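Local coordinates for protein giardin subunit alpha-1 (Giardia intestinalis, PDB 4EVF) that binds calcium and phosphatidylserine as an annexin and takes part in the parasite's attachment to the intestinal mucosa and in cytoskeletal remodelling, at residues V77-I82 / V111-R116; C137-K142 / Y214-C219; Q160-A165 / A172-F177; L234-C239 / G273-R278. One frame throughout, in Å; residues are numbered along the deposited sequence.

Contact 1 of 4, residues V77-I82 / V111-R116; sequences VRAQHI and VAAYTR
A79 meets A113 and Y114 where helix 74-87 crosses helix 104-118, two helices of the all-helical annexin fold that lie in its predicted second repeat. The short segments cross at -67°, with their axes 8.5 Å apart at the closest point. So near an approach is possible because alanines face each other at the crossing; the CA atoms of A79 and Y114 come within 5.3 Å.

The apolar packing is compact and buried. The methyl CB of A79 lies 4.2 Å from CB of A113, and it also rests against the backbone of the other helix, 4.0 Å from N of Y114. One turn further along its helix, I82 adds a looser touch, its CG2 standing 4.3 Å from CE2 of Y114 and approaching that ring obliquely. A79 and I82 also touch M117 and W107 of the same partner helix, respectively.

No hydrogen bond joins the two segments, and the polar interactions belong to their surroundings. The Y114 ring, whose CG stands anti to the backbone N (chi1 -165°), is carried alongside helix 74-87, and its hydroxyl OH hydrogen-bonds there with NE of R83 and, outside both helices, with OD2 of D125. The phenol is thus fixed at its far end as well as at its root, while R116 reaches back to helix 74-87 through a salt bridge with E76. The edge of the Y114 ring, near its plane, faces a backbone oxygen, with CD2 3.8 Å from O of A79.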
loop_
_atom_site.group_PDB
_atom_site.type_symbol
_atom_site.label_atom_id
_atom_site.label_comp_id
_atom_site.label_asym_id
_atom_site.label_seq_id
_atom_site.Cartn_x
_atom_site.Cartn_y
_atom_site.Cartn_z
ATOM N N VAL A 77 -2.937 -4.007 -11.746
ATOM C CA VAL A 77 -3.404 -2.809 -11.052
ATOM C C VAL A 77 -2.213 -1.999 -10.540
ATOM O O VAL A 77 -2.044 -0.834 -10.905
ATOM C CB VAL A 77 -4.350 -3.162 -9.886
ATOM C CG1 VAL A 77 -4.657 -1.917 -9.040
ATOM C CG2 VAL A 77 -5.640 -3.791 -10.407
ATOM N N ARG A 78 -1.383 -2.624 -9.707
ATOM C CA ARG A 78 -0.202 -1.955 -9.163
ATOM C C ARG A 78 0.728 -1.416 -10.251
ATOM O O ARG A 78 1.200 -0.273 -10.173
ATOM C CB ARG A 78 0.553 -2.858 -8.180
ATOM C CG ARG A 78 1.664 -2.148 -7.402
ATOM C CD ARG A 78 2.443 -3.092 -6.469
ATOM N NE ARG A 78 1.648 -3.646 -5.368
ATOM C CZ ARG A 78 1.402 -3.003 -4.227
ATOM N NH1 ARG A 78 0.684 -3.579 -3.268
ATOM N NH2 ARG A 78 1.866 -1.773 -4.047
ATOM N N ALA A 79 0.992 -2.225 -11.277
ATOM C CA ALA A 79 1.849 -1.797 -12.376
ATOM C C ALA A 79 1.324 -0.532 -13.059
ATOM O O ALA A 79 2.101 0.365 -13.394
ATOM C CB ALA A 79 2.001 -2.912 -13.402
ATOM N N GLN A 80 0.013 -0.474 -13.281
ATOM C CA GLN A 80 -0.602 0.678 -13.952
ATOM C C GLN A 80 -0.549 1.930 -13.062
ATOM O O GLN A 80 -0.318 3.046 -13.550
ATOM C CB GLN A 80 -2.049 0.367 -14.364
ATOM C CG GLN A 80 -2.773 1.532 -15.038
ATOM C CD GLN A 80 -2.208 1.866 -16.400
ATOM O OE1 GLN A 80 -1.779 2.999 -16.657
ATOM N NE2 GLN A 80 -2.211 0.885 -17.291
ATOM N N HIS A 81 -0.761 1.742 -11.761
ATOM C CA HIS A 81 -0.595 2.831 -10.790
ATOM C C HIS A 81 0.816 3.413 -10.864
ATOM O O HIS A 81 1.005 4.633 -10.835
ATOM C CB HIS A 81 -0.850 2.337 -9.372
ATOM C CG HIS A 81 -2.295 2.141 -9.039
ATOM N ND1 HIS A 81 -3.299 2.939 -9.549
ATOM C CD2 HIS A 81 -2.903 1.244 -8.227
ATOM C CE1 HIS A 81 -4.464 2.535 -9.072
ATOM N NE2 HIS A 81 -4.250 1.505 -8.269
ATOM N N ILE A 82 1.807 2.532 -10.952
ATOM C CA ILE A 82 3.206 2.949 -11.052
ATOM C C ILE A 82 3.506 3.689 -12.366
ATOM O O ILE A 82 4.233 4.684 -12.382
ATOM C CB ILE A 82 4.149 1.739 -10.884
ATOM C CG1 ILE A 82 4.044 1.186 -9.459
ATOM C CG2 ILE A 82 5.578 2.113 -11.245
ATOM C CD1 ILE A 82 4.909 -0.043 -9.207
ATOM N N VAL A 111 6.421 -6.443 -11.256
ATOM C CA VAL A 111 7.504 -6.168 -12.193
ATOM C C VAL A 111 7.258 -6.940 -13.479
ATOM O O VAL A 111 7.455 -6.409 -14.565
ATOM C CB VAL A 111 8.883 -6.539 -11.610
ATOM C CG1 VAL A 111 9.954 -6.560 -12.719
ATOM C CG2 VAL A 111 9.266 -5.578 -10.480
ATOM N N ALA A 112 6.819 -8.189 -13.350
ATOM C CA ALA A 112 6.510 -9.007 -14.520
ATOM C C ALA A 112 5.308 -8.438 -15.276
ATOM O O ALA A 112 5.293 -8.401 -16.506
ATOM C CB ALA A 112 6.281 -10.472 -14.124
ATOM N N ALA A 113 4.310 -7.953 -14.543
ATOM C CA ALA A 113 3.141 -7.388 -15.193
ATOM C C ALA A 113 3.530 -6.139 -15.977
ATOM O O ALA A 113 3.026 -5.899 -17.073
ATOM C CB ALA A 113 2.058 -7.079 -14.178
ATOM N N TYR A 114 4.451 -5.363 -15.417
ATOM C CA TYR A 114 4.888 -4.118 -16.031
ATOM C C TYR A 114 5.554 -4.380 -17.379
ATOM O O TYR A 114 5.334 -3.657 -18.349
ATOM C CB TYR A 114 5.840 -3.374 -15.096
ATOM C CG TYR A 114 6.062 -1.922 -15.471
ATOM C CD1 TYR A 114 7.024 -1.564 -16.414
ATOM C CD2 TYR A 114 5.316 -0.910 -14.874
ATOM C CE1 TYR A 114 7.231 -0.239 -16.763
ATOM C CE2 TYR A 114 5.516 0.428 -15.216
ATOM C CZ TYR A 114 6.476 0.754 -16.160
ATOM O OH TYR A 114 6.683 2.075 -16.501
ATOM N N THR A 115 6.368 -5.425 -17.443
ATOM C CA THR A 115 7.002 -5.794 -18.704
ATOM C C THR A 115 5.956 -6.214 -19.727
ATOM O O THR A 115 6.032 -5.850 -20.901
ATOM C CB THR A 115 8.026 -6.908 -18.501
ATOM O OG1 THR A 115 9.105 -6.399 -17.710
ATOM C CG2 THR A 115 8.573 -7.385 -19.834
ATOM N N ARG A 116 4.964 -6.966 -19.272
ATOM C CA ARG A 116 3.926 -7.453 -20.159
ATOM C C ARG A 116 3.112 -6.296 -20.715
ATOM O O ARG A 116 2.743 -6.292 -21.887
ATOM C CB ARG A 116 3.021 -8.427 -19.411
ATOM C CG ARG A 116 2.354 -9.465 -20.295
ATOM C CD ARG A 116 1.700 -10.538 -19.442
ATOM N NE ARG A 116 0.861 -9.927 -18.419
ATOM C CZ ARG A 116 1.073 -10.016 -17.110
ATOM N NH1 ARG A 116 2.097 -10.724 -16.637
ATOM N NH2 ARG A 116 0.240 -9.406 -16.273
#

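Contact 2 of 4, residues C137-K142 / Y214-C219; sequences CLLMEK and YYTFYC
L139 and F217 meet where helix 135-145 packs on helix 211-225, a helix-to-helix seam of the annexin fold that joins its predicted second and third repeats. The segments run at 34° to each other with axes 10.1 Å apart, wide enough for whole side chains to lie between them.

The aromatic part of the contact is a CH-pi interaction. With L139 CG anti to the backbone N (chi1 -178°), its methyl CD2 is delivered onto one face of the F217 ring, 3.5 Å from the ring centroid and only 3° off the normal. The methyl is so well centred that every ring carbon lies nearly equally far from it. F217 is also stacked with Y209, and L139 continues onto F178 of helix 171-180, so both partners are held within a larger apolar layer.

The remaining van der Waals contacts gather at T216. Its methyl CG2 packs 3.9 Å from CD2 of L139, which therefore serves ring and threonine at once. M140, next to L139 on helix 135-145, stretches out beyond CG and brings its terminal methyl against the threonine, nearest to the hydroxyl branch. The hydroxyl there is already engaged within its own helix, where OG1 of T216 hydrogen-bonds with O of T212. The methionine methyl lies against this hydroxyl, M140 CE 3.6 Å from T216 OG1.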
loop_
_atom_site.group_PDB
_atom_site.type_symbol
_atom_site.label_atom_id
_atom_site.label_comp_id
_atom_site.label_asym_id
_atom_site.label_seq_id
_atom_site.Cartn_x
_atom_site.Cartn_y
_atom_site.Cartn_z
ATOM N N CYS A 137 15.382 8.703 -3.144
ATOM C CA CYS A 137 15.573 7.963 -4.391
ATOM C C CYS A 137 16.416 6.724 -4.141
ATOM O O CYS A 137 16.084 5.637 -4.613
ATOM C CB CYS A 137 16.278 8.823 -5.438
ATOM S SG CYS A 137 15.710 10.538 -5.501
ATOM N N LEU A 138 17.516 6.906 -3.411
ATOM C CA LEU A 138 18.458 5.820 -3.159
ATOM C C LEU A 138 17.819 4.709 -2.323
ATOM O O LEU A 138 18.043 3.520 -2.576
ATOM C CB LEU A 138 19.713 6.357 -2.465
ATOM C CG LEU A 138 20.584 7.362 -3.234
ATOM C CD1 LEU A 138 21.726 7.843 -2.368
ATOM C CD2 LEU A 138 21.116 6.732 -4.514
ATOM N N LEU A 139 17.032 5.092 -1.321
ATOM C CA LEU A 139 16.306 4.104 -0.523
ATOM C C LEU A 139 15.281 3.355 -1.359
ATOM O O LEU A 139 15.143 2.140 -1.213
ATOM C CB LEU A 139 15.650 4.731 0.714
ATOM C CG LEU A 139 14.896 3.777 1.656
ATOM C CD1 LEU A 139 15.772 2.647 2.195
ATOM C CD2 LEU A 139 14.295 4.571 2.820
ATOM N N MET A 140 14.559 4.060 -2.231
ATOM C CA MET A 140 13.543 3.391 -3.050
ATOM C C MET A 140 14.161 2.397 -4.029
ATOM O O MET A 140 13.610 1.314 -4.264
ATOM C CB MET A 140 12.638 4.388 -3.784
ATOM C CG MET A 140 11.580 5.000 -2.866
ATOM S SD MET A 140 10.334 5.940 -3.778
ATOM C CE MET A 140 9.483 6.769 -2.425
ATOM N N GLU A 141 15.312 2.754 -4.576
ATOM C CA GLU A 141 16.040 1.845 -5.462
ATOM C C GLU A 141 16.388 0.542 -4.741
ATOM O O GLU A 141 16.173 -0.553 -5.262
ATOM C CB GLU A 141 17.326 2.498 -5.965
ATOM C CG GLU A 141 18.081 1.626 -6.948
ATOM C CD GLU A 141 19.307 2.306 -7.506
ATOM O OE1 GLU A 141 19.871 3.186 -6.827
ATOM O OE2 GLU A 141 19.704 1.955 -8.632
ATOM N N LYS A 142 16.931 0.669 -3.539
ATOM C CA LYS A 142 17.333 -0.501 -2.762
ATOM C C LYS A 142 16.112 -1.267 -2.241
ATOM O O LYS A 142 16.117 -2.490 -2.147
ATOM C CB LYS A 142 18.227 -0.063 -1.606
ATOM C CG LYS A 142 18.866 -1.202 -0.836
ATOM C CD LYS A 142 20.371 -1.028 -0.779
ATOM C CE LYS A 142 20.729 0.363 -0.314
ATOM N NZ LYS A 142 22.193 0.601 -0.421
ATOM N N TYR A 214 12.066 12.602 4.342
ATOM C CA TYR A 214 11.376 12.298 5.574
ATOM C C TYR A 214 10.269 11.260 5.394
ATOM O O TYR A 214 10.252 10.226 6.066
ATOM C CB TYR A 214 10.785 13.571 6.202
ATOM C CG TYR A 214 9.925 13.240 7.387
ATOM C CD1 TYR A 214 10.499 12.977 8.623
ATOM C CD2 TYR A 214 8.540 13.150 7.265
ATOM C CE1 TYR A 214 9.728 12.651 9.713
ATOM C CE2 TYR A 214 7.755 12.827 8.346
ATOM C CZ TYR A 214 8.357 12.570 9.571
ATOM O OH TYR A 214 7.593 12.247 10.665
ATOM N N TYR A 215 9.325 11.553 4.511
ATOM C CA TYR A 215 8.183 10.668 4.333
ATOM C C TYR A 215 8.590 9.290 3.835
ATOM O O TYR A 215 7.984 8.296 4.220
ATOM C CB TYR A 215 7.118 11.294 3.433
ATOM C CG TYR A 215 6.469 12.473 4.111
ATOM C CD1 TYR A 215 5.715 12.289 5.260
ATOM C CD2 TYR A 215 6.656 13.768 3.635
ATOM C CE1 TYR A 215 5.143 13.362 5.916
ATOM C CE2 TYR A 215 6.086 14.849 4.277
ATOM C CZ TYR A 215 5.328 14.639 5.412
ATOM O OH TYR A 215 4.755 15.701 6.060
ATOM N N THR A 216 9.627 9.236 3.009
ATOM C CA THR A 216 10.091 7.946 2.488
ATOM C C THR A 216 10.610 7.057 3.616
ATOM O O THR A 216 10.218 5.879 3.727
ATOM C CB THR A 216 11.183 8.106 1.402
ATOM O OG1 THR A 216 10.654 8.810 0.271
ATOM C CG2 THR A 216 11.682 6.738 0.946
ATOM N N PHE A 217 11.486 7.605 4.457
ATOM C CA PHE A 217 12.030 6.842 5.588
ATOM C C PHE A 217 10.966 6.548 6.653
ATOM O O PHE A 217 10.979 5.494 7.307
ATOM C CB PHE A 217 13.238 7.560 6.202
ATOM C CG PHE A 217 14.515 7.372 5.429
ATOM C CD1 PHE A 217 14.761 8.111 4.282
ATOM C CD2 PHE A 217 15.475 6.469 5.856
ATOM C CE1 PHE A 217 15.933 7.948 3.561
ATOM C CE2 PHE A 217 16.651 6.291 5.144
ATOM C CZ PHE A 217 16.881 7.043 3.992
ATOM N N TYR A 218 10.040 7.486 6.828
ATOM C CA TYR A 218 8.944 7.296 7.762
ATOM C C TYR A 218 8.025 6.155 7.306
ATOM O O TYR A 218 7.620 5.308 8.110
ATOM C CB TYR A 218 8.144 8.599 7.907
ATOM C CG TYR A 218 7.291 8.686 9.157
ATOM C CD1 TYR A 218 7.677 8.064 10.338
ATOM C CD2 TYR A 218 6.088 9.379 9.151
ATOM C CE1 TYR A 218 6.893 8.149 11.486
ATOM C CE2 TYR A 218 5.300 9.473 10.289
ATOM C CZ TYR A 218 5.708 8.858 11.450
ATOM O OH TYR A 218 4.919 8.944 12.576
ATOM N N CYS A 219 7.700 6.125 6.016
ATOM C CA CYS A 219 6.872 5.037 5.497
ATOM C C CYS A 219 7.623 3.711 5.638
ATOM O O CYS A 219 7.039 2.685 6.015
ATOM C CB CYS A 219 6.463 5.285 4.041
ATOM S SG CYS A 219 5.152 6.570 3.846
#

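Contact 3 of 4, residues Q160-A165 / A172-F177; sequences QRLDQA and AYLIDF
Helices 155-167 and 171-180 follow each other after a short turn and run roughly antiparallel but splayed, the segment axes making 134° and approaching to 9.8 Å, with A165 and Y173 the pair whose CA atoms lie nearest. Both fall in the predicted third repeat of the annexin fold, where they form a helical hairpin.

A165 sits near the closed end of that hairpin and its small methyl serves two partners: CB lies 3.5 Å from CD2 of Y173 and 3.6 Å from CD1 of L174. That same leucine methyl also meets L162, CD1 of L174 lying 3.8 Å from CD2 of L162, the two side chains crossing at about a right angle. One turn back from A165, away from the connecting turn, L162 meets F177: its CG stands over the centre of one ring face, 4.0 Å from the centroid and 9° off the normal, a CH-pi contact. F193 and Y186 of helix 183-196 pack on L162 and F177 respectively.

The solvent-facing border is different. Y173, its CG anti to the backbone N (chi1 -174°), reaches R161 with its hydroxyl end, OH 3.3 Å from CB of that arginine. A water molecule links the two ends: it donates a hydrogen bond to OH of Y173, 3.1 Å away, and accepts a weak one from NE of R161. R151 adds another weak bond to this hydroxyl.

The chemistry is therefore graded, with direct apolar contact holding the inner side of the hairpin, while the polar ends at its border are linked through a water and weak hydrogen bonds rather than by a direct hydrogen bond.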
loop_
_atom_site.group_PDB
_atom_site.type_symbol
_atom_site.label_atom_id
_atom_site.label_comp_id
_atom_site.label_asym_id
_atom_site.label_seq_id
_atom_site.Cartn_x
_atom_site.Cartn_y
_atom_site.Cartn_z
ATOM N N GLN A 160 22.302 0.717 18.707
ATOM C CA GLN A 160 23.409 1.641 19.001
ATOM C C GLN A 160 24.139 2.109 17.737
ATOM O O GLN A 160 24.359 3.305 17.560
ATOM C CB GLN A 160 24.391 1.021 20.007
ATOM C CG GLN A 160 25.718 1.782 20.178
ATOM C CD GLN A 160 25.582 3.101 20.951
ATOM O OE1 GLN A 160 24.525 3.742 20.957
ATOM N NE2 GLN A 160 26.663 3.504 21.608
ATOM N N ARG A 161 24.509 1.177 16.859
ATOM C CA ARG A 161 25.103 1.547 15.567
ATOM C C ARG A 161 24.160 2.450 14.764
ATOM O O ARG A 161 24.599 3.385 14.095
ATOM C CB ARG A 161 25.467 0.312 14.727
ATOM C CG ARG A 161 26.500 -0.620 15.353
ATOM C CD ARG A 161 27.011 -1.649 14.331
ATOM N NE ARG A 161 26.769 -3.039 14.725
ATOM C CZ ARG A 161 27.488 -3.705 15.628
ATOM N NH1 ARG A 161 28.491 -3.103 16.263
ATOM N NH2 ARG A 161 27.202 -4.974 15.904
ATOM N N LEU A 162 22.865 2.153 14.828
ATOM C CA LEU A 162 21.854 2.923 14.104
ATOM C C LEU A 162 21.823 4.343 14.660
ATOM O O LEU A 162 21.912 5.315 13.912
ATOM C CB LEU A 162 20.473 2.269 14.246
ATOM C CG LEU A 162 19.493 2.228 13.061
ATOM C CD1 LEU A 162 18.049 2.524 13.496
ATOM C CD2 LEU A 162 19.912 3.158 11.927
ATOM N N ASP A 163 21.697 4.445 15.980
ATOM C CA ASP A 163 21.731 5.732 16.681
ATOM C C ASP A 163 22.976 6.548 16.348
ATOM O O ASP A 163 22.898 7.760 16.151
ATOM C CB ASP A 163 21.651 5.510 18.196
ATOM C CG ASP A 163 21.846 6.795 18.992
ATOM O OD1 ASP A 163 20.855 7.522 19.216
ATOM O OD2 ASP A 163 22.992 7.068 19.409
ATOM N N GLN A 164 24.129 5.886 16.301
ATOM C CA GLN A 164 25.371 6.567 15.971
ATOM C C GLN A 164 25.320 7.055 14.526
ATOM O O GLN A 164 25.769 8.156 14.219
ATOM C CB GLN A 164 26.580 5.654 16.215
ATOM C CG GLN A 164 26.793 5.290 17.682
ATOM C CD GLN A 164 27.872 4.231 17.884
ATOM O OE1 GLN A 164 28.091 3.372 17.022
ATOM N NE2 GLN A 164 28.547 4.286 19.028
ATOM N N ALA A 165 24.747 6.244 13.641
ATOM C CA ALA A 165 24.567 6.660 12.251
ATOM C C ALA A 165 23.694 7.916 12.132
ATOM O O ALA A 165 24.020 8.831 11.372
ATOM C CB ALA A 165 23.985 5.527 11.423
ATOM N N ALA A 172 24.595 7.099 4.327
ATOM C CA ALA A 172 24.863 5.868 3.578
ATOM C C ALA A 172 24.457 4.643 4.402
ATOM O O ALA A 172 23.853 3.699 3.877
ATOM C CB ALA A 172 26.338 5.784 3.152
ATOM N N TYR A 173 24.773 4.663 5.694
ATOM C CA TYR A 173 24.413 3.558 6.594
ATOM C C TYR A 173 22.893 3.473 6.729
ATOM O O TYR A 173 22.313 2.383 6.806
ATOM C CB TYR A 173 25.046 3.782 7.970
ATOM C CG TYR A 173 24.879 2.647 8.958
ATOM C CD1 TYR A 173 25.914 1.751 9.191
ATOM C CD2 TYR A 173 23.697 2.485 9.676
ATOM C CE1 TYR A 173 25.777 0.720 10.088
ATOM C CE2 TYR A 173 23.543 1.448 10.580
ATOM C CZ TYR A 173 24.595 0.564 10.778
ATOM O OH TYR A 173 24.470 -0.469 11.671
ATOM N N LEU A 174 22.255 4.638 6.769
ATOM C CA LEU A 174 20.808 4.726 6.907
ATOM C C LEU A 174 20.081 4.109 5.714
ATOM O O LEU A 174 19.117 3.354 5.883
ATOM C CB LEU A 174 20.405 6.178 7.081
ATOM C CG LEU A 174 20.219 6.738 8.492
ATOM C CD1 LEU A 174 20.954 5.991 9.579
ATOM C CD2 LEU A 174 20.528 8.253 8.508
ATOM N N ILE A 175 20.548 4.431 4.511
ATOM C CA ILE A 175 19.917 3.955 3.287
ATOM C C ILE A 175 20.052 2.436 3.193
ATOM O O ILE A 175 19.102 1.727 2.869
ATOM C CB ILE A 175 20.528 4.643 2.052
ATOM C CG1 ILE A 175 20.179 6.137 2.051
ATOM C CG2 ILE A 175 20.040 4.002 0.774
ATOM C CD1 ILE A 175 21.065 6.974 1.142
ATOM N N ASP A 176 21.245 1.946 3.488
ATOM C CA ASP A 176 21.504 0.516 3.457
ATOM C C ASP A 176 20.727 -0.194 4.563
ATOM O O ASP A 176 20.171 -1.256 4.342
ATOM C CB ASP A 176 23.002 0.250 3.610
ATOM C CG ASP A 176 23.317 -1.221 3.662
ATOM O OD1 ASP A 176 23.414 -1.832 2.578
ATOM O OD2 ASP A 176 23.451 -1.765 4.782
ATOM N N PHE A 177 20.679 0.395 5.755
ATOM C CA PHE A 177 19.959 -0.236 6.854
ATOM C C PHE A 177 18.465 -0.390 6.569
ATOM O O PHE A 177 17.921 -1.487 6.621
ATOM C CB PHE A 177 20.145 0.527 8.170
ATOM C CG PHE A 177 19.329 -0.031 9.297
ATOM C CD1 PHE A 177 18.045 0.440 9.539
ATOM C CD2 PHE A 177 19.827 -1.057 10.090
ATOM C CE1 PHE A 177 17.286 -0.088 10.567
ATOM C CE2 PHE A 177 19.084 -1.568 11.119
ATOM C CZ PHE A 177 17.810 -1.100 11.360
HETATM O O HOH W 1 25.656 -3.341 11.858
#

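Contact 4 of 4, residues L234-C239 / G273-R278; sequences LINCAC and GTDIER
N236 and D275 turn their flat groups toward each other across helices 227-240 and 272-279 without bonding directly, ND2 of N236 remaining 4.3 Å from OD2 of D275. Both atoms instead hydrogen-bond with OH of Y266, so that a single phenol bridges amide and carboxylate. The other oxygen of D275 is taken up within its own helix: NH1 of R278 forms a salt bridge with OD1 of D275 at 3.2 Å. OD1 lies at the edge of the guanidinium, 9° from its plane, whereas the donor approaches from above the carboxylate, 47° out of plane. Both carboxylate oxygens thus have a partner, and the arginine probably offsets some of the negative charge.

C239 makes the other contact of the pair: SG lies 3.9 Å from the backbone O of D275. It also packs against CG1 of I276, at 4.3 Å.

The segment axes run in broadly the same direction, 31° apart, and approach to 10.0 Å at the closest, in the predicted fourth annexin repeat. In this all-helical bundle I276 also packs on A285, L288 and R289 of helix 284-292, while I235 continues the interface to M248 and I251 of helix 245-255.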
loop_
_atom_site.group_PDB
_atom_site.type_symbol
_atom_site.label_atom_id
_atom_site.label_comp_id
_atom_site.label_asym_id
_atom_site.label_seq_id
_atom_site.Cartn_x
_atom_site.Cartn_y
_atom_site.Cartn_z
ATOM N N LEU A 234 -1.070 5.626 6.171
ATOM C CA LEU A 234 -1.451 6.135 4.873
ATOM C C LEU A 234 -2.965 6.367 4.805
ATOM O O LEU A 234 -3.419 7.294 4.155
ATOM C CB LEU A 234 -0.966 5.186 3.766
ATOM C CG LEU A 234 0.542 5.080 3.457
ATOM C CD1 LEU A 234 0.912 4.019 2.409
ATOM C CD2 LEU A 234 1.167 6.427 3.112
ATOM N N ILE A 235 -3.771 5.764 5.576
ATOM C CA ILE A 235 -5.212 6.063 5.589
ATOM C C ILE A 235 -5.481 7.342 6.352
ATOM O O ILE A 235 -6.298 8.164 5.939
ATOM C CB ILE A 235 -6.019 4.903 6.192
ATOM C CG1 ILE A 235 -6.065 3.747 5.192
ATOM C CG2 ILE A 235 -7.432 5.337 6.568
ATOM C CD1 ILE A 235 -6.665 2.479 5.782
ATOM N N ASN A 236 -4.761 7.521 7.451
ATOM C CA ASN A 236 -4.855 8.759 8.208
ATOM C C ASN A 236 -4.418 9.978 7.360
ATOM O O ASN A 236 -5.077 11.021 7.370
ATOM C CB ASN A 236 -4.060 8.628 9.510
ATOM C CG ASN A 236 -4.170 9.856 10.386
ATOM O OD1 ASN A 236 -3.216 10.630 10.498
ATOM N ND2 ASN A 236 -5.332 10.044 11.013
ATOM N N CYS A 237 -3.317 9.828 6.622
ATOM C CA CYS A 237 -2.863 10.846 5.685
ATOM C C CYS A 237 -3.971 11.192 4.696
ATOM O O CYS A 237 -4.266 12.368 4.479
ATOM C CB CYS A 237 -1.607 10.395 4.924
ATOM S SG CYS A 237 -0.100 10.156 5.920
ATOM N N ALA A 238 -4.589 10.173 4.099
ATOM C CA ALA A 238 -5.690 10.405 3.169
ATOM C C ALA A 238 -6.842 11.149 3.833
ATOM O O ALA A 238 -7.466 12.021 3.224
ATOM C CB ALA A 238 -6.192 9.071 2.566
ATOM N N CYS A 239 -7.151 10.804 5.073
ATOM C CA CYS A 239 -8.233 11.507 5.751
ATOM C C CYS A 239 -7.849 12.974 5.925
ATOM O O CYS A 239 -8.610 13.881 5.555
ATOM C CB CYS A 239 -8.553 10.857 7.092
ATOM S SG CYS A 239 -9.436 9.275 6.952
ATOM N N GLY A 273 -13.207 4.316 11.324
ATOM C CA GLY A 273 -14.563 4.445 10.819
ATOM C C GLY A 273 -15.096 5.869 10.884
ATOM O O GLY A 273 -15.612 6.404 9.892
ATOM N N THR A 274 -14.972 6.487 12.054
ATOM C CA THR A 274 -15.400 7.874 12.241
ATOM C C THR A 274 -14.670 8.846 11.320
ATOM O O THR A 274 -15.290 9.731 10.726
ATOM C CB THR A 274 -15.206 8.316 13.704
ATOM O OG1 THR A 274 -16.085 7.554 14.541
ATOM C CG2 THR A 274 -15.505 9.811 13.871
ATOM N N ASP A 275 -13.352 8.683 11.201
ATOM C CA ASP A 275 -12.548 9.557 10.346
ATOM C C ASP A 275 -12.894 9.447 8.865
ATOM O O ASP A 275 -12.955 10.456 8.157
ATOM C CB ASP A 275 -11.048 9.314 10.559
ATOM C CG ASP A 275 -10.566 9.817 11.909
ATOM O OD1 ASP A 275 -11.366 10.468 12.616
ATOM O OD2 ASP A 275 -9.394 9.561 12.265
ATOM N N ILE A 276 -13.108 8.226 8.384
ATOM C CA ILE A 276 -13.499 8.053 6.990
ATOM C C ILE A 276 -14.853 8.698 6.753
ATOM O O ILE A 276 -15.102 9.307 5.707
ATOM C CB ILE A 276 -13.566 6.573 6.599
ATOM C CG1 ILE A 276 -12.147 6.005 6.497
ATOM C CG2 ILE A 276 -14.314 6.419 5.284
ATOM C CD1 ILE A 276 -12.085 4.475 6.285
ATOM N N GLU A 277 -15.721 8.560 7.745
ATOM C CA GLU A 277 -17.062 9.119 7.686
ATOM C C GLU A 277 -16.990 10.620 7.436
ATOM O O GLU A 277 -17.670 11.168 6.564
ATOM C CB GLU A 277 -17.776 8.845 9.009
ATOM C CG GLU A 277 -18.985 7.959 8.880
ATOM C CD GLU A 277 -20.140 8.668 8.222
ATOM O OE1 GLU A 277 -20.270 9.891 8.434
ATOM O OE2 GLU A 277 -20.910 8.010 7.491
ATOM N N ARG A 278 -16.127 11.277 8.193
ATOM C CA ARG A 278 -16.013 12.725 8.119
ATOM C C ARG A 278 -15.355 13.190 6.824
ATOM O O ARG A 278 -15.841 14.112 6.162
ATOM C CB ARG A 278 -15.226 13.236 9.320
ATOM C CG ARG A 278 -15.147 14.746 9.392
ATOM C CD ARG A 278 -14.274 15.198 10.547
ATOM N NE ARG A 278 -12.865 15.015 10.245
ATOM C CZ ARG A 278 -12.126 14.037 10.750
ATOM N NH1 ARG A 278 -12.671 13.180 11.602
ATOM N NH2 ARG A 278 -10.845 13.934 10.422
#

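How the contacts relate
Contacts 2 and 3 form the tightest pair, with centres 14 Å apart: I175 of segment 172-177 packs on L138, L139 and K142, and CD1 of L139 comes within 3.5 Å of O of I175. Contact 3 is nested in the loop that contact 2 closes. Contact 2 also touches contact 4, where SG of C219 meets CD2 of L234 at 4.1 Å, helices 211-225 and 227-240 being consecutive in the chain. Contact 1 stands apart, its centre 20 Å from that of contact 2 and 27 Å from that of contact 4, which lies across the centre of the chain. Contacts 1, 3 and 4 fall within single predicted annexin repeats and contact 2 joins two.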